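Local coordinates for Sn-glycerol-3-phosphate ABC transporter substrate-binding protein UspB (Mycobacterium tuberculosis, PDB 4MFI) that serves as the substrate-binding subunit of an ABC transporter, with specificity for glycerophosphocholine, at residues W42-G47 / K76-V81; D96-D101 / A310-L315; L156-K161 / F285-A290. One frame throughout, in Å; residues are numbered along the deposited sequence.

All three contacts reach one branched, mixed sheet that runs through this bilobal binding protein. Interactions 1 and 2, centres 13 Å apart, lie on the same side of the chain's centre and touch: Trp42 meets the backbone of Val97 and Leu99, and Val81 and Tyr78 of helix 78-88 pack on strand 97-101. Interaction 3 lies on the opposite side from interaction 2, with centres 38 Å and nearest atoms about 17 Å apart. Along the chain, interaction 1 closes before interaction 2 opens, and interaction 3 is nested inside the loop that interaction 2 closes. Strand 307-310, which follows interaction 3 in sequence, pairs with both 97-101 and 144-160, so the sheet connects the neighbourhoods of interactions 2 and 3.

Interaction 1. Residues W42-G47 / K76-V81; sequences WSSHPG and KDYDEV
Ser44, Val81 and Tyr78 carry most of this contact, in which the turn after strand 39-43 settles against the first turn of helix 78-88. Ser44 sits at the centre. Its CB lies 3.6 Å from CG2 of Val81 and also rests near the carbonyl oxygen of Asp77. Val81 presents this methyl because its CG1 is anti to the backbone N (chi1 176°), which leaves CG2 beside that N and facing the serine. Ser44 OG reaches the Tyr78 ring, 3.5 Å from CD1, approaching it obliquely. Further along the same ring, Pro46 crosses the tyrosine at about a right angle and sets its CB 3.3 Å from Tyr78 OH, so serine and proline together line one flank of the phenol. Leu99 of the neighbouring strand and Tyr345 also pack on the tyrosine.

The direct side-chain contacts are packing, while a water ties the backbones: it donates to Ser44 O and to Lys76 O, each at 2.9 Å. Ser44 N is buried with no partner in the model. Each segment is braced from within. Ser43 OG accepts from His45 N at 2.9 Å, an ST turn, and Glu53 also bonds that hydroxyl. On the other segment Asp77 is the N-cap: its OD1 accepts from Glu80 N at 2.9 Å, the donor lying nearly in line with the C-O bond. Glu80 OE1 in turn accepts from Lys76 N, from well above the carboxylate plane, which ties the residue before the cap to the first turn.

Helix 78-88 links strand 69-73 to strand 97-101, a beta-alpha-beta crossover past strand 39-43, which lies between them in the sheet, an alpha/beta arrangement characteristic of the periplasmic-binding-protein fold.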
loop_
_atom_site.group_PDB
_atom_site.type_symbol
_atom_site.label_atom_id
_atom_site.label_comp_id
_atom_site.label_asym_id
_atom_site.label_seq_id
_atom_site.Cartn_x
_atom_site.Cartn_y
_atom_site.Cartn_z
ATOM N N TRP A 42 17.871 -7.191 -5.458
ATOM C CA TRP A 42 17.953 -5.766 -5.151
ATOM C C TRP A 42 16.792 -5.332 -4.273
ATOM O O TRP A 42 15.634 -5.339 -4.702
ATOM C CB TRP A 42 17.940 -4.937 -6.434
ATOM C CG TRP A 42 19.210 -5.001 -7.227
ATOM C CD1 TRP A 42 20.220 -5.917 -7.105
ATOM C CD2 TRP A 42 19.609 -4.101 -8.265
ATOM N NE1 TRP A 42 21.219 -5.639 -8.009
ATOM C CE2 TRP A 42 20.866 -4.530 -8.734
ATOM C CE3 TRP A 42 19.021 -2.973 -8.846
ATOM C CZ2 TRP A 42 21.545 -3.873 -9.762
ATOM C CZ3 TRP A 42 19.696 -2.321 -9.866
ATOM C CH2 TRP A 42 20.944 -2.771 -10.311
ATOM N N SER A 43 17.110 -4.951 -3.041
ATOM C CA SER A 43 16.101 -4.544 -2.072
ATOM C C SER A 43 16.489 -3.240 -1.378
ATOM O O SER A 43 17.673 -2.909 -1.270
ATOM C CB SER A 43 15.921 -5.645 -1.023
ATOM O OG SER A 43 14.975 -5.264 -0.040
ATOM N N SER A 44 15.485 -2.504 -0.917
ATOM C CA SER A 44 15.712 -1.340 -0.071
ATOM C C SER A 44 15.580 -1.717 1.403
ATOM O O SER A 44 15.676 -0.860 2.282
ATOM C CB SER A 44 14.714 -0.235 -0.410
ATOM O OG SER A 44 13.390 -0.736 -0.351
ATOM N N HIS A 45 15.369 -3.005 1.663
ATOM C CA HIS A 45 15.192 -3.504 3.026
ATOM C C HIS A 45 14.075 -2.756 3.755
ATOM O O HIS A 45 14.307 -2.185 4.825
ATOM C CB HIS A 45 16.493 -3.381 3.834
ATOM C CG HIS A 45 17.730 -3.758 3.073
ATOM N ND1 HIS A 45 17.876 -4.973 2.438
ATOM C CD2 HIS A 45 18.882 -3.081 2.858
ATOM C CE1 HIS A 45 19.062 -5.024 1.858
ATOM N NE2 HIS A 45 19.695 -3.891 2.100
ATOM N N PRO A 46 12.859 -2.760 3.188
ATOM C CA PRO A 46 11.784 -1.947 3.768
ATOM C C PRO A 46 11.459 -2.372 5.196
ATOM O O PRO A 46 11.483 -3.566 5.513
ATOM C CB PRO A 46 10.597 -2.220 2.838
ATOM C CG PRO A 46 10.875 -3.582 2.269
ATOM C CD PRO A 46 12.374 -3.617 2.091
ATOM N N GLY A 47 11.171 -1.403 6.057
ATOM C CA GLY A 47 10.937 -1.704 7.456
ATOM C C GLY A 47 12.186 -2.197 8.161
ATOM O O GLY A 47 12.094 -2.978 9.110
ATOM N N LYS A 76 17.780 3.464 -0.287
ATOM C CA LYS A 76 17.189 3.681 1.029
ATOM C C LYS A 76 15.659 3.606 0.983
ATOM O O LYS A 76 15.002 3.467 2.016
ATOM C CB LYS A 76 17.639 5.020 1.617
ATOM C CG LYS A 76 16.902 6.222 1.052
ATOM C CD LYS A 76 17.225 7.493 1.819
ATOM C CE LYS A 76 16.247 8.597 1.459
ATOM N NZ LYS A 76 16.594 9.890 2.112
ATOM N N ASP A 77 15.098 3.701 -0.219
ATOM C CA ASP A 77 13.650 3.625 -0.397
ATOM C C ASP A 77 13.313 3.102 -1.789
ATOM O O ASP A 77 14.220 2.848 -2.596
ATOM C CB ASP A 77 12.970 4.979 -0.114
ATOM C CG ASP A 77 13.440 6.100 -1.036
ATOM O OD1 ASP A 77 13.839 5.839 -2.188
ATOM O OD2 ASP A 77 13.374 7.272 -0.610
ATOM N N TYR A 78 12.021 2.954 -2.072
ATOM C CA TYR A 78 11.586 2.379 -3.338
ATOM C C TYR A 78 11.967 3.247 -4.529
ATOM O O TYR A 78 12.252 2.725 -5.606
ATOM C CB TYR A 78 10.076 2.137 -3.330
ATOM C CG TYR A 78 9.606 1.173 -2.265
ATOM C CD1 TYR A 78 10.332 0.024 -1.958
ATOM C CD2 TYR A 78 8.427 1.409 -1.567
ATOM C CE1 TYR A 78 9.893 -0.860 -0.988
ATOM C CE2 TYR A 78 7.983 0.534 -0.598
ATOM C CZ TYR A 78 8.717 -0.602 -0.312
ATOM O OH TYR A 78 8.276 -1.479 0.657
ATOM N N ASP A 79 11.953 4.567 -4.344
ATOM C CA ASP A 79 12.318 5.479 -5.420
ATOM C C ASP A 79 13.766 5.265 -5.840
ATOM O O ASP A 79 14.083 5.260 -7.031
ATOM C CB ASP A 79 12.111 6.937 -4.999
ATOM C CG ASP A 79 10.646 7.352 -4.981
ATOM O OD1 ASP A 79 9.868 6.877 -5.830
ATOM O OD2 ASP A 79 10.278 8.191 -4.129
ATOM N N GLU A 80 14.646 5.070 -4.861
ATOM C CA GLU A 80 16.060 4.865 -5.153
ATOM C C GLU A 80 16.306 3.527 -5.844
ATOM O O GLU A 80 17.135 3.441 -6.756
ATOM C CB GLU A 80 16.909 4.997 -3.886
ATOM C CG GLU A 80 16.957 6.414 -3.341
ATOM C CD GLU A 80 18.020 6.597 -2.280
ATOM O OE1 GLU A 80 18.716 5.604 -1.945
ATOM O OE2 GLU A 80 18.158 7.737 -1.783
ATOM N N VAL A 81 15.590 2.486 -5.428
ATOM C CA VAL A 81 15.721 1.195 -6.099
ATOM C C VAL A 81 15.323 1.335 -7.563
ATOM O O VAL A 81 15.994 0.807 -8.450
ATOM C CB VAL A 81 14.872 0.106 -5.427
ATOM C CG1 VAL A 81 14.955 -1.199 -6.209
ATOM C CG2 VAL A 81 15.336 -0.108 -3.995
HETATM O O HOH W 1 13.896 1.148 3.264
#

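Interaction 2. Residues D96-D101 / A310-L315; sequences DVVLLD and AIPAKL
An antiparallel bridge between Val98 and Ala310 joins strand 97-101 to the end of strand 307-310, setting an antiparallel strand beside the parallel ones of this alpha/beta sheet. It is a hydrogen-bonded pair. Val98 N donates to Ala310 O at 3.0 Å, and Ala310 N returns a bond to Val98 O at 2.9 Å. Val97 CA adds a CA-H...O contact to Ala310 O.

On the face carrying Val98 and Ala310, the methyl of Ala310 lies 3.9 Å from Leu100 CD1 and 4.2 Å from Val98 CG1. Val98 CG1 stands between the backbone N and the carbonyl carbon (chi1 61°), a rotation that turns it to the alanine side and also within 3.7 Å of Ala310 O.

After Ala310 the chain runs on past Asp96. Pro312, which has no N-H to offer, places CD 3.4 Å from Asp96 O, and Leu315 lays CD1 3.6 Å from Asp96 OD1. The carboxylate finds its polar partners beyond this pair: OD2 makes a salt bridge to Lys33 and accepts a hydrogen bond from Asp40 N, and OD1 makes a salt bridge to Arg319.

The chemistry is thus divided. Two backbone bonds fix the register, carbons of Ile311 and Pro312 lie against the buried Asp96 O, which has no partner in the model, and the neighbouring cations probably stabilise the charged form of the carboxylate.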
loop_
_atom_site.group_PDB
_atom_site.type_symbol
_atom_site.label_atom_id
_atom_site.label_comp_id
_atom_site.label_asym_id
_atom_site.label_seq_id
_atom_site.Cartn_x
_atom_site.Cartn_y
_atom_site.Cartn_z
ATOM N N ASP A 96 18.417 -9.965 -10.723
ATOM C CA ASP A 96 17.542 -11.087 -11.053
ATOM C C ASP A 96 16.168 -10.908 -10.432
ATOM O O ASP A 96 15.152 -11.333 -11.000
ATOM C CB ASP A 96 18.153 -12.398 -10.564
ATOM C CG ASP A 96 19.420 -12.742 -11.299
ATOM O OD1 ASP A 96 19.334 -13.385 -12.367
ATOM O OD2 ASP A 96 20.503 -12.348 -10.818
ATOM N N VAL A 97 16.150 -10.282 -9.255
ATOM C CA VAL A 97 14.925 -10.048 -8.492
ATOM C C VAL A 97 14.995 -8.616 -7.994
ATOM O O VAL A 97 15.991 -8.218 -7.386
ATOM C CB VAL A 97 14.813 -11.018 -7.292
ATOM C CG1 VAL A 97 13.585 -10.693 -6.446
ATOM C CG2 VAL A 97 14.764 -12.463 -7.777
ATOM N N VAL A 98 13.962 -7.831 -8.275
ATOM C CA VAL A 98 13.972 -6.420 -7.901
ATOM C C VAL A 98 12.684 -6.006 -7.192
ATOM O O VAL A 98 11.580 -6.398 -7.589
ATOM C CB VAL A 98 14.271 -5.494 -9.122
ATOM C CG1 VAL A 98 13.196 -5.638 -10.204
ATOM C CG2 VAL A 98 14.422 -4.046 -8.686
ATOM N N LEU A 99 12.837 -5.226 -6.126
ATOM C CA LEU A 99 11.711 -4.748 -5.332
ATOM C C LEU A 99 11.132 -3.459 -5.931
ATOM O O LEU A 99 11.792 -2.415 -5.942
ATOM C CB LEU A 99 12.177 -4.499 -3.899
ATOM C CG LEU A 99 11.123 -4.095 -2.869
ATOM C CD1 LEU A 99 10.100 -5.214 -2.707
ATOM C CD2 LEU A 99 11.775 -3.782 -1.533
ATOM N N LEU A 100 9.901 -3.536 -6.433
ATOM C CA LEU A 100 9.255 -2.398 -7.096
ATOM C C LEU A 100 7.948 -2.043 -6.396
ATOM O O LEU A 100 7.143 -2.934 -6.090
ATOM C CB LEU A 100 8.987 -2.725 -8.566
ATOM C CG LEU A 100 10.229 -2.994 -9.419
ATOM C CD1 LEU A 100 9.833 -3.395 -10.835
ATOM C CD2 LEU A 100 11.131 -1.762 -9.446
ATOM N N ASP A 101 7.729 -0.752 -6.144
ATOM C CA ASP A 101 6.528 -0.356 -5.402
ATOM C C ASP A 101 5.266 -0.303 -6.260
ATOM O O ASP A 101 5.284 -0.647 -7.452
ATOM C CB ASP A 101 6.726 0.912 -4.537
ATOM C CG ASP A 101 6.674 2.222 -5.322
ATOM O OD1 ASP A 101 6.328 2.252 -6.516
ATOM O OD2 ASP A 101 6.955 3.268 -4.706
ATOM N N ALA A 310 9.799 -8.426 -8.708
ATOM C CA ALA A 310 9.677 -8.613 -10.153
ATOM C C ALA A 310 10.958 -9.208 -10.738
ATOM O O ALA A 310 12.024 -9.138 -10.124
ATOM C CB ALA A 310 9.371 -7.278 -10.828
ATOM N N ILE A 311 10.844 -9.769 -11.937
ATOM C CA ILE A 311 11.967 -10.388 -12.632
ATOM C C ILE A 311 12.188 -9.658 -13.954
ATOM O O ILE A 311 11.315 -9.664 -14.817
ATOM C CB ILE A 311 11.670 -11.878 -12.928
ATOM C CG1 ILE A 311 11.351 -12.636 -11.636
ATOM C CG2 ILE A 311 12.830 -12.539 -13.676
ATOM C CD1 ILE A 311 10.943 -14.088 -11.882
ATOM N N PRO A 312 13.354 -9.019 -14.122
ATOM C CA PRO A 312 13.626 -8.324 -15.386
ATOM C C PRO A 312 13.539 -9.231 -16.615
ATOM O O PRO A 312 13.902 -10.416 -16.566
ATOM C CB PRO A 312 15.058 -7.822 -15.199
ATOM C CG PRO A 312 15.165 -7.611 -13.713
ATOM C CD PRO A 312 14.414 -8.782 -13.126
ATOM N N ALA A 313 13.072 -8.653 -17.719
ATOM C CA ALA A 313 12.908 -9.381 -18.971
ATOM C C ALA A 313 14.234 -9.822 -19.585
ATOM O O ALA A 313 14.276 -10.823 -20.303
ATOM C CB ALA A 313 12.126 -8.538 -19.973
ATOM N N LYS A 314 15.312 -9.083 -19.326
ATOM C CA LYS A 314 16.581 -9.379 -19.997
ATOM C C LYS A 314 17.470 -10.374 -19.239
ATOM O O LYS A 314 18.693 -10.232 -19.188
ATOM C CB LYS A 314 17.346 -8.101 -20.341
ATOM C CG LYS A 314 17.871 -7.323 -19.159
ATOM C CD LYS A 314 19.023 -6.426 -19.586
ATOM C CE LYS A 314 18.667 -5.612 -20.816
ATOM N NZ LYS A 314 19.673 -4.554 -21.105
ATOM N N LEU A 315 16.840 -11.386 -18.661
ATOM C CA LEU A 315 17.555 -12.521 -18.094
ATOM C C LEU A 315 17.417 -13.694 -19.049
ATOM O O LEU A 315 16.443 -13.772 -19.803
ATOM C CB LEU A 315 16.946 -12.927 -16.749
ATOM C CG LEU A 315 16.812 -11.941 -15.591
ATOM C CD1 LEU A 315 16.428 -12.702 -14.320
ATOM C CD2 LEU A 315 18.070 -11.118 -15.377
#

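Interaction 3. Residues L156-K161 / F285-A290; sequences LFYYNK and FDFGAA
Phe157 and Tyr159 pair with Ala290 and Gly288 in an antiparallel beta ladder, part of the mixed sheet of this solute-binding protein. Four backbone bonds make the ladder: each residue both gives and accepts one, as in Gly288 N to Tyr159 O at 2.8 Å. A fifth, Lys161 N to Asp286 O, carries the pairing into the first turn of helix 161-166.

The side-chain packing divides by face. Tyr159 lies over Gly288, whose bare CA lets the ring lie close over the strand in a CH-pi contact, 3.9 Å from the centroid and 21° off the normal. With chi1 at 68°, the ring is swung over the partner strand, and its OH bonds Asp171. On the other face Tyr158 meets Phe287 CE2 at its edge, while Leu156 CD2 packs 3.8 Å from Ala289 CB.

Lys161 and Asp286 are linked through solvent: NZ and OD2 are 4.4 Å apart, beyond a salt bridge, and two waters join them; NZ makes its salt bridge with Asp171.

At the end of the ladder Asn160 OD1 caps helix 161-166 through Ala163 N, while the amide stacks on Phe285, which precedes the strand, their planes 4° apart and ND2 3.5 Å above the ring plane, displaced toward its rim.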
loop_
_atom_site.group_PDB
_atom_site.type_symbol
_atom_site.label_atom_id
_atom_site.label_comp_id
_atom_site.label_asym_id
_atom_site.label_seq_id
_atom_site.Cartn_x
_atom_site.Cartn_y
_atom_site.Cartn_z
ATOM N N LEU A 156 -5.335 1.798 7.962
ATOM C CA LEU A 156 -5.978 1.289 9.164
ATOM C C LEU A 156 -6.562 2.490 9.902
ATOM O O LEU A 156 -5.995 3.581 9.849
ATOM C CB LEU A 156 -4.934 0.593 10.032
ATOM C CG LEU A 156 -5.434 -0.361 11.109
ATOM C CD1 LEU A 156 -6.246 -1.483 10.488
ATOM C CD2 LEU A 156 -4.243 -0.918 11.892
ATOM N N PHE A 157 -7.699 2.301 10.571
ATOM C CA PHE A 157 -8.340 3.379 11.325
ATOM C C PHE A 157 -7.933 3.265 12.793
ATOM O O PHE A 157 -8.316 2.325 13.482
ATOM C CB PHE A 157 -9.868 3.303 11.162
ATOM C CG PHE A 157 -10.604 4.505 11.691
ATOM C CD1 PHE A 157 -10.854 4.648 13.055
ATOM C CD2 PHE A 157 -11.073 5.486 10.822
ATOM C CE1 PHE A 157 -11.538 5.773 13.546
ATOM C CE2 PHE A 157 -11.766 6.599 11.298
ATOM C CZ PHE A 157 -11.994 6.746 12.663
ATOM N N TYR A 158 -7.134 4.218 13.259
ATOM C CA TYR A 158 -6.657 4.231 14.633
ATOM C C TYR A 158 -7.544 5.139 15.468
ATOM O O TYR A 158 -7.904 6.234 15.024
ATOM C CB TYR A 158 -5.220 4.754 14.682
ATOM C CG TYR A 158 -4.197 3.870 14.003
ATOM C CD1 TYR A 158 -3.518 2.894 14.724
ATOM C CD2 TYR A 158 -3.890 4.015 12.646
ATOM C CE1 TYR A 158 -2.565 2.087 14.132
ATOM C CE2 TYR A 158 -2.933 3.194 12.033
ATOM C CZ TYR A 158 -2.276 2.230 12.787
ATOM O OH TYR A 158 -1.314 1.413 12.218
ATOM N N TYR A 159 -7.887 4.714 16.681
ATOM C CA TYR A 159 -8.707 5.561 17.547
ATOM C C TYR A 159 -8.305 5.522 19.012
ATOM O O TYR A 159 -7.883 4.487 19.534
ATOM C CB TYR A 159 -10.208 5.293 17.370
ATOM C CG TYR A 159 -10.730 3.943 17.833
ATOM C CD1 TYR A 159 -10.649 2.815 17.016
ATOM C CD2 TYR A 159 -11.355 3.808 19.070
ATOM C CE1 TYR A 159 -11.160 1.583 17.433
ATOM C CE2 TYR A 159 -11.867 2.590 19.492
ATOM C CZ TYR A 159 -11.762 1.479 18.678
ATOM O OH TYR A 159 -12.278 0.276 19.109
ATOM N N ASN A 160 -8.430 6.681 19.647
ATOM C CA ASN A 160 -8.095 6.897 21.045
ATOM C C ASN A 160 -9.304 6.501 21.892
ATOM O O ASN A 160 -10.369 7.125 21.802
ATOM C CB ASN A 160 -7.750 8.380 21.198
ATOM C CG ASN A 160 -7.349 8.768 22.595
ATOM O OD1 ASN A 160 -7.975 8.376 23.575
ATOM N ND2 ASN A 160 -6.311 9.596 22.689
ATOM N N LYS A 161 -9.153 5.457 22.707
ATOM C CA LYS A 161 -10.291 4.928 23.460
ATOM C C LYS A 161 -10.774 5.868 24.555
ATOM O O LYS A 161 -11.960 5.884 24.863
ATOM C CB LYS A 161 -9.991 3.538 24.015
ATOM C CG LYS A 161 -9.841 2.511 22.920
ATOM C CD LYS A 161 -10.145 1.117 23.418
ATOM C CE LYS A 161 -9.994 0.106 22.304
ATOM N NZ LYS A 161 -10.441 -1.238 22.750
ATOM N N PHE A 285 -1.816 5.825 26.056
ATOM C CA PHE A 285 -3.248 5.705 26.291
ATOM C C PHE A 285 -3.725 4.444 25.579
ATOM O O PHE A 285 -3.026 3.922 24.710
ATOM C CB PHE A 285 -3.983 6.935 25.738
ATOM C CG PHE A 285 -3.695 7.208 24.285
ATOM C CD1 PHE A 285 -4.474 6.634 23.291
ATOM C CD2 PHE A 285 -2.654 8.040 23.913
ATOM C CE1 PHE A 285 -4.205 6.869 21.957
ATOM C CE2 PHE A 285 -2.381 8.279 22.572
ATOM C CZ PHE A 285 -3.161 7.694 21.598
ATOM N N ASP A 286 -4.908 3.963 25.941
ATOM C CA ASP A 286 -5.485 2.791 25.294
ATOM C C ASP A 286 -5.987 3.204 23.918
ATOM O O ASP A 286 -6.719 4.193 23.790
ATOM C CB ASP A 286 -6.645 2.255 26.135
ATOM C CG ASP A 286 -7.123 0.891 25.687
ATOM O OD1 ASP A 286 -6.436 0.239 24.870
ATOM O OD2 ASP A 286 -8.190 0.460 26.177
ATOM N N PHE A 287 -5.595 2.463 22.888
ATOM C CA PHE A 287 -6.079 2.754 21.546
ATOM C C PHE A 287 -6.605 1.509 20.850
ATOM O O PHE A 287 -6.236 0.371 21.180
ATOM C CB PHE A 287 -5.010 3.469 20.694
ATOM C CG PHE A 287 -3.893 2.575 20.225
ATOM C CD1 PHE A 287 -2.797 2.328 21.037
ATOM C CD2 PHE A 287 -3.927 2.008 18.958
ATOM C CE1 PHE A 287 -1.766 1.511 20.606
ATOM C CE2 PHE A 287 -2.898 1.184 18.517
ATOM C CZ PHE A 287 -1.812 0.940 19.341
ATOM N N GLY A 288 -7.492 1.736 19.893
ATOM C CA GLY A 288 -8.014 0.674 19.064
ATOM C C GLY A 288 -7.558 0.798 17.623
ATOM O O GLY A 288 -7.131 1.862 17.152
ATOM N N ALA A 289 -7.634 -0.325 16.925
ATOM C CA ALA A 289 -7.462 -0.364 15.485
ATOM C C ALA A 289 -8.738 -0.937 14.903
ATOM O O ALA A 289 -9.301 -1.880 15.452
ATOM C CB ALA A 289 -6.277 -1.227 15.113
ATOM N N ALA A 290 -9.192 -0.350 13.801
ATOM C CA ALA A 290 -10.411 -0.766 13.132
ATOM C C ALA A 290 -10.171 -0.790 11.632
ATOM O O ALA A 290 -9.355 -0.014 11.111
ATOM C CB ALA A 290 -11.542 0.198 13.466
HETATM O O HOH W 2 -7.243 5.876 25.699
HETATM O O HOH W 3 -9.738 -1.730 25.473
HETATM O O HOH W 4 -7.700 -1.910 23.974
#